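Local coordinates for protein possible TctC subunit of the Tripartite Tricarboxylate Transport(TTT) Family (Rhodopseudomonas palustris, PDB 6HKE) that binds C4-dicarboxylates such as malate in the periplasm and probably delivers them to a tripartite tricarboxylate transporter for uptake, at residues G27-T32 with S172-A177; A34-A39 with T270-L275. The protein carries 2 engineered substitutions. All blocks are in the same frame, centred on the assembly; numbering follows the deposited sequence.

Contact 1 of 2, residues G27-T32 with S172-A177. With LMR ((2S)-2-hydroxybutanedioic acid), chain E; MLT (D-malate), chain D.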
loop_
_atom_site.group_PDB
_atom_site.type_symbol
_atom_site.label_atom_id
_atom_site.label_comp_id
_atom_site.label_asym_id
_atom_site.label_seq_id
_atom_site.Cartn_x
_atom_site.Cartn_y
_atom_site.Cartn_z
ATOM N N GLY A 27 -4.412 -4.499 -11.255
ATOM C CA GLY A 27 -4.811 -3.114 -11.584
ATOM C C GLY A 27 -4.667 -2.154 -10.412
ATOM O O GLY A 27 -4.586 -0.957 -10.666
ATOM N N GLY A 28 -4.636 -2.648 -9.173
ATOM C CA GLY A 28 -4.494 -1.799 -7.972
ATOM C C GLY A 28 -3.050 -1.376 -7.723
ATOM O O GLY A 28 -2.140 -1.784 -8.434
ATOM N N PRO A 29 -2.801 -0.531 -6.700
ATOM C CA PRO A 29 -1.485 0.071 -6.487
ATOM C C PRO A 29 -0.361 -0.954 -6.312
ATOM O O PRO A 29 0.680 -0.783 -6.938
ATOM C CB PRO A 29 -1.627 0.881 -5.196
ATOM C CG PRO A 29 -2.916 0.358 -4.549
ATOM C CD PRO A 29 -3.787 -0.094 -5.702
ATOM N N THR A 30 -0.574 -1.972 -5.469
ATOM C CA THR A 30 0.482 -2.949 -5.134
ATOM C C THR A 30 0.848 -3.711 -6.411
ATOM O O THR A 30 2.046 -3.801 -6.738
ATOM C CB THR A 30 0.075 -3.849 -3.966
ATOM O OG1 THR A 30 -0.047 -3.081 -2.769
ATOM C CG2 THR A 30 1.094 -4.939 -3.733
ATOM N N ASP A 31 -0.161 -4.232 -7.110
ATOM C CA ASP A 31 -0.008 -4.899 -8.423
ATOM C C ASP A 31 0.732 -3.991 -9.425
ATOM O O ASP A 31 1.649 -4.485 -10.090
ATOM C CB ASP A 31 -1.381 -5.290 -8.954
ATOM C CG ASP A 31 -1.316 -5.932 -10.322
ATOM O OD1 ASP A 31 -0.915 -7.099 -10.387
ATOM O OD2 ASP A 31 -1.619 -5.233 -11.302
ATOM N N THR A 32 0.364 -2.712 -9.514
ATOM C CA THR A 32 0.898 -1.737 -10.505
ATOM C C THR A 32 2.397 -1.543 -10.259
ATOM O O THR A 32 3.178 -1.619 -11.220
ATOM C CB THR A 32 0.132 -0.411 -10.430
ATOM O OG1 THR A 32 -1.176 -0.660 -10.950
ATOM C CG2 THR A 32 0.804 0.717 -11.187
ATOM N N SER A 172 -11.344 -6.917 -2.900
ATOM C CA SER A 172 -10.161 -7.750 -3.245
ATOM C C SER A 172 -8.924 -6.864 -3.460
ATOM O O SER A 172 -7.818 -7.434 -3.590
ATOM C CB SER A 172 -10.440 -8.592 -4.479
ATOM O OG SER A 172 -10.893 -7.790 -5.567
ATOM N N GLY A 173 -9.118 -5.546 -3.574
ATOM C CA GLY A 173 -8.055 -4.528 -3.703
ATOM C C GLY A 173 -8.657 -3.143 -3.836
ATOM O O GLY A 173 -9.903 -3.037 -3.900
ATOM N N THR A 174 -7.840 -2.091 -3.904
ATOM C CA THR A 174 -8.359 -0.710 -4.129
ATOM C C THR A 174 -8.517 -0.467 -5.630
ATOM O O THR A 174 -9.126 0.565 -5.991
ATOM C CB THR A 174 -7.519 0.371 -3.452
ATOM O OG1 THR A 174 -6.209 0.242 -4.007
ATOM C CG2 THR A 174 -7.558 0.243 -1.943
ATOM N N GLY A 175 -8.067 -1.388 -6.477
ATOM C CA GLY A 175 -8.459 -1.361 -7.900
ATOM C C GLY A 175 -9.971 -1.530 -8.040
ATOM O O GLY A 175 -10.679 -0.627 -8.464
ATOM N N PRO A 176 -10.530 -2.696 -7.657
ATOM C CA PRO A 176 -11.985 -2.852 -7.584
ATOM C C PRO A 176 -12.681 -1.810 -6.692
ATOM O O PRO A 176 -13.716 -1.316 -7.094
ATOM C CB PRO A 176 -12.139 -4.282 -7.053
ATOM C CG PRO A 176 -10.921 -4.972 -7.599
ATOM C CD PRO A 176 -9.819 -3.951 -7.399
ATOM N N ALA A 177 -12.142 -1.498 -5.514
ATOM C CA ALA A 177 -12.761 -0.514 -4.589
ATOM C C ALA A 177 -12.857 0.858 -5.281
ATOM O O ALA A 177 -13.863 1.559 -5.098
ATOM C CB ALA A 177 -11.999 -0.429 -3.293
HETATM C C1 LMR E . -4.407 -1.649 0.100
HETATM O O1A LMR E . -3.801 -2.488 0.786
HETATM O O1B LMR E . -5.187 -0.777 0.567
HETATM C C2 LMR E . -4.164 -1.671 -1.417
HETATM O O2 LMR E . -2.792 -1.678 -1.795
HETATM C C3 LMR E . -4.820 -2.873 -2.103
HETATM C C4 LMR E . -4.267 -2.931 -3.516
HETATM O O4A LMR E . -5.060 -2.732 -4.456
HETATM O O4B LMR E . -3.038 -3.133 -3.673
HETATM C C1 MLT D . -4.210 -1.907 0.101
HETATM O O1 MLT D . -3.457 -2.129 1.074
HETATM O O2 MLT D . -5.221 -1.180 0.235
HETATM C C2 MLT D . -3.897 -2.568 -1.222
HETATM O O3 MLT D . -2.546 -2.430 -1.709
HETATM C C3 MLT D . -4.712 -1.992 -2.341
HETATM C C4 MLT D . -4.292 -2.811 -3.534
HETATM O O4 MLT D . -3.068 -2.919 -3.820
HETATM O O5 MLT D . -5.215 -3.376 -4.156
#
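The malate cleft of this periplasmic binding protein is closed here by the N-terminal ends of helices 29-45 and 174-182, which take one carboxylate of the ligand between them. Gly28 and Gly173 occupy the two N-cap positions, and the two helix starts come close enough for the CA atoms of Gly28 and Gly175 to lie 4.0 Å apart. No hydrogen bond joins the segments directly; the ligand, modelled as both (S)- and D-malate, bridges them. From one side Thr30 N donates to O4 of D-malate at 3.1 Å (159° at the hydrogen); from the other Thr174 N donates to its O5 at 2.9 Å. In (S)-malate the same two amides grip O4B and O4A. The positive ends of the two helix dipoles, at their N-termini, would probably add to the stabilisation of this carboxylate. Missing side chains matter: a CB on Gly28 would run into O4A of (S)-malate, one on Gly173 into O5 of D-malate. The ring of Pro29 packs crosswise against Thr174, whose hydroxyl, set between backbone N and carbonyl carbon (chi1 59°), is hydrogen-bonded to Asp191. Val150 and Ser151 hold both malates from elsewhere in the pocket, and His80 and Gln192 bond to the (S) form. Within the first turn of helix 29-45, Gly28 O accepts from both the amide and the hydroxyl of Thr32, while Gly27 N donates to Asp31 OD2 at 2.9 Å, meeting it from above the carboxylate plane. The closest touch between the segments is Pro29 CD against Thr174 OG1, 3.0 Å apart.

Contact 2 of 2, residues A34-A39 with T270-L275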
loop_
_atom_site.group_PDB
_atom_site.type_symbol
_atom_site.label_atom_id
_atom_site.label_comp_id
_atom_site.label_asym_id
_atom_site.label_seq_id
_atom_site.Cartn_x
_atom_site.Cartn_y
_atom_site.Cartn_z
ATOM N N ALA A 34 4.519 -3.577 -8.383
ATOM C CA ALA A 34 5.217 -4.878 -8.535
ATOM C C ALA A 34 5.444 -5.188 -10.022
ATOM O O ALA A 34 6.558 -5.600 -10.390
ATOM C CB ALA A 34 4.436 -5.964 -7.849
ATOM N N ARG A 35 4.447 -4.971 -10.874
ATOM C CA ARG A 35 4.573 -5.335 -12.305
ATOM C C ARG A 35 5.639 -4.451 -12.958
ATOM O O ARG A 35 6.428 -4.951 -13.790
ATOM C CB ARG A 35 3.226 -5.216 -13.015
ATOM C CG ARG A 35 2.385 -6.472 -12.868
ATOM C CD ARG A 35 0.990 -6.329 -13.435
ATOM N NE ARG A 35 0.189 -7.361 -12.807
ATOM C CZ ARG A 35 0.194 -8.636 -13.152
ATOM N NH1 ARG A 35 0.924 -9.058 -14.175
ATOM N NH2 ARG A 35 -0.544 -9.488 -12.468
ATOM N N LEU A 36 5.655 -3.191 -12.577
ATOM C CA LEU A 36 6.554 -2.158 -13.141
ATOM C C LEU A 36 7.999 -2.479 -12.748
ATOM O O LEU A 36 8.883 -2.420 -13.632
ATOM C CB LEU A 36 6.092 -0.798 -12.610
ATOM C CG LEU A 36 7.012 0.370 -12.929
ATOM C CD1 LEU A 36 7.196 0.496 -14.437
ATOM C CD2 LEU A 36 6.468 1.660 -12.319
ATOM N N ILE A 37 8.246 -2.836 -11.482
ATOM C CA ILE A 37 9.636 -3.064 -10.998
ATOM C C ILE A 37 10.128 -4.469 -11.400
ATOM O O ILE A 37 11.264 -4.579 -11.942
ATOM C CB ILE A 37 9.765 -2.758 -9.497
ATOM C CG1 ILE A 37 9.573 -1.262 -9.249
ATOM C CG2 ILE A 37 11.108 -3.222 -8.988
ATOM C CD1 ILE A 37 9.274 -0.892 -7.834
ATOM N N THR A 38 9.315 -5.502 -11.196
ATOM C CA THR A 38 9.718 -6.915 -11.430
ATOM C C THR A 38 10.063 -7.150 -12.905
ATOM O O THR A 38 11.025 -7.918 -13.130
ATOM C CB THR A 38 8.679 -7.908 -10.900
ATOM O OG1 THR A 38 7.430 -7.696 -11.570
ATOM C CG2 THR A 38 8.547 -7.779 -9.395
ATOM N N ALA A 39 9.354 -6.531 -13.860
ATOM C CA ALA A 39 9.691 -6.658 -15.306
ATOM C C ALA A 39 11.135 -6.193 -15.547
ATOM O O ALA A 39 11.884 -6.929 -16.223
ATOM C CB ALA A 39 8.717 -5.915 -16.187
ATOM N N THR A 270 10.059 7.409 -14.042
ATOM C CA THR A 270 9.045 8.329 -14.603
ATOM C C THR A 270 7.649 7.739 -14.354
ATOM O O THR A 270 6.751 8.544 -14.031
ATOM C CB THR A 270 9.358 8.715 -16.052
ATOM O OG1 THR A 270 9.164 7.564 -16.861
ATOM C CG2 THR A 270 10.767 9.236 -16.228
ATOM N N ARG A 271 7.455 6.417 -14.427
ATOM C CA ARG A 271 6.109 5.826 -14.158
ATOM C C ARG A 271 5.784 5.990 -12.668
ATOM O O ARG A 271 4.725 6.554 -12.331
ATOM C CB ARG A 271 6.006 4.379 -14.634
ATOM C CG ARG A 271 5.425 4.217 -16.040
ATOM C CD ARG A 271 5.990 2.975 -16.727
ATOM N NE ARG A 271 5.117 2.176 -17.594
ATOM C CZ ARG A 271 4.233 1.240 -17.206
ATOM N NH1 ARG A 271 3.529 0.579 -18.111
ATOM N NH2 ARG A 271 4.015 0.985 -15.930
ATOM N N LEU A 272 6.692 5.587 -11.785
ATOM C CA LEU A 272 6.482 5.755 -10.321
ATOM C C LEU A 272 6.163 7.225 -10.010
ATOM O O LEU A 272 5.111 7.473 -9.391
ATOM C CB LEU A 272 7.722 5.283 -9.560
ATOM C CG LEU A 272 7.861 3.772 -9.391
ATOM C CD1 LEU A 272 9.199 3.441 -8.746
ATOM C CD2 LEU A 272 6.724 3.206 -8.553
ATOM N N THR A 273 7.025 8.160 -10.426
ATOM C CA THR A 273 6.966 9.582 -9.994
ATOM C C THR A 273 5.771 10.290 -10.648
ATOM O O THR A 273 5.184 11.173 -9.974
ATOM C CB THR A 273 8.313 10.301 -10.191
ATOM O OG1 THR A 273 8.666 10.318 -11.574
ATOM C CG2 THR A 273 9.439 9.668 -9.400
ATOM N N ASP A 274 5.382 9.918 -11.875
ATOM C CA ASP A 274 4.173 10.476 -12.559
ATOM C C ASP A 274 2.887 10.133 -11.784
ATOM O O ASP A 274 1.874 10.832 -11.956
ATOM C CB ASP A 274 3.993 9.941 -13.983
ATOM C CG ASP A 274 4.921 10.547 -15.021
ATOM O OD1 ASP A 274 5.431 11.686 -14.792
ATOM O OD2 ASP A 274 5.141 9.870 -16.053
ATOM N N LEU A 275 2.899 9.063 -11.004
ATOM C CA LEU A 275 1.707 8.598 -10.258
ATOM C C LEU A 275 1.862 8.967 -8.779
ATOM O O LEU A 275 1.053 8.491 -7.985
ATOM C CB LEU A 275 1.567 7.092 -10.488
ATOM C CG LEU A 275 1.266 6.660 -11.931
ATOM C CD1 LEU A 275 1.283 5.143 -12.066
ATOM C CD2 LEU A 275 -0.078 7.190 -12.395
#
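Leu36 reaches from helix 29-45 across to helix 266-274, where both its methyls touch Arg271 and one of them also meets Leu272. With CG anti to the backbone N (chi1 172°), the isobutyl group extends over the gap between the helices. On the tightly packed side, CD2 of Leu36 lies 3.6 Å from Arg271 CB and 3.9 Å from Leu272 CG. Ile37 widens this apolar patch more loosely, its CD1 standing 4.4 Å from Leu272 CD1. The other branch is covered by the exposed Arg271, which forms the solvent side of the contact and, bent at chi3, passes its chain obliquely across the leucine: CD1 of Leu36 is 3.6 Å from Arg271 CD and 3.5 Å from Arg271 NH2. No hydrogen bond crosses between the segments, and the charged end of Arg271 has a long, weak ion pair with Asp267 of its own helix. An alanine in place of Leu36 is likely to open a gap beside Leu272 and leave the aliphatic part of Arg271 without its apolar support. Elsewhere on helix 29-45, Ala34 and Thr38 rest on strands 18-22 and 49-53. The short helical segments run at 160° with their axes 11.0 Å apart: a nearly antiparallel helix pair in which helix 266-274 packs on helix 29-45, itself lying on the sheet of an α/β binding-protein fold.

In the fold
Helix 29-45 serves both contacts: its N-terminal end takes part in contact 1, and the following turns in contact 2, with the two centres about 14 Å apart. Along the chain the segments alternate, 27-32, 34-39, 172-177 and 270-275, so one early helix meets two much later, separate parts of the fold. Contact 1 spans the ligand cleft, reaching helix 174-182, which follows strand 167-170; contact 2 lies farther from the chain centre, away from the ligand, where helix 266-274 packs on the same helix. The side chain of Leu272 is about 12 Å from bound D-malate. Ligand binding and helix-helix packing thus share one helix at different points along its length.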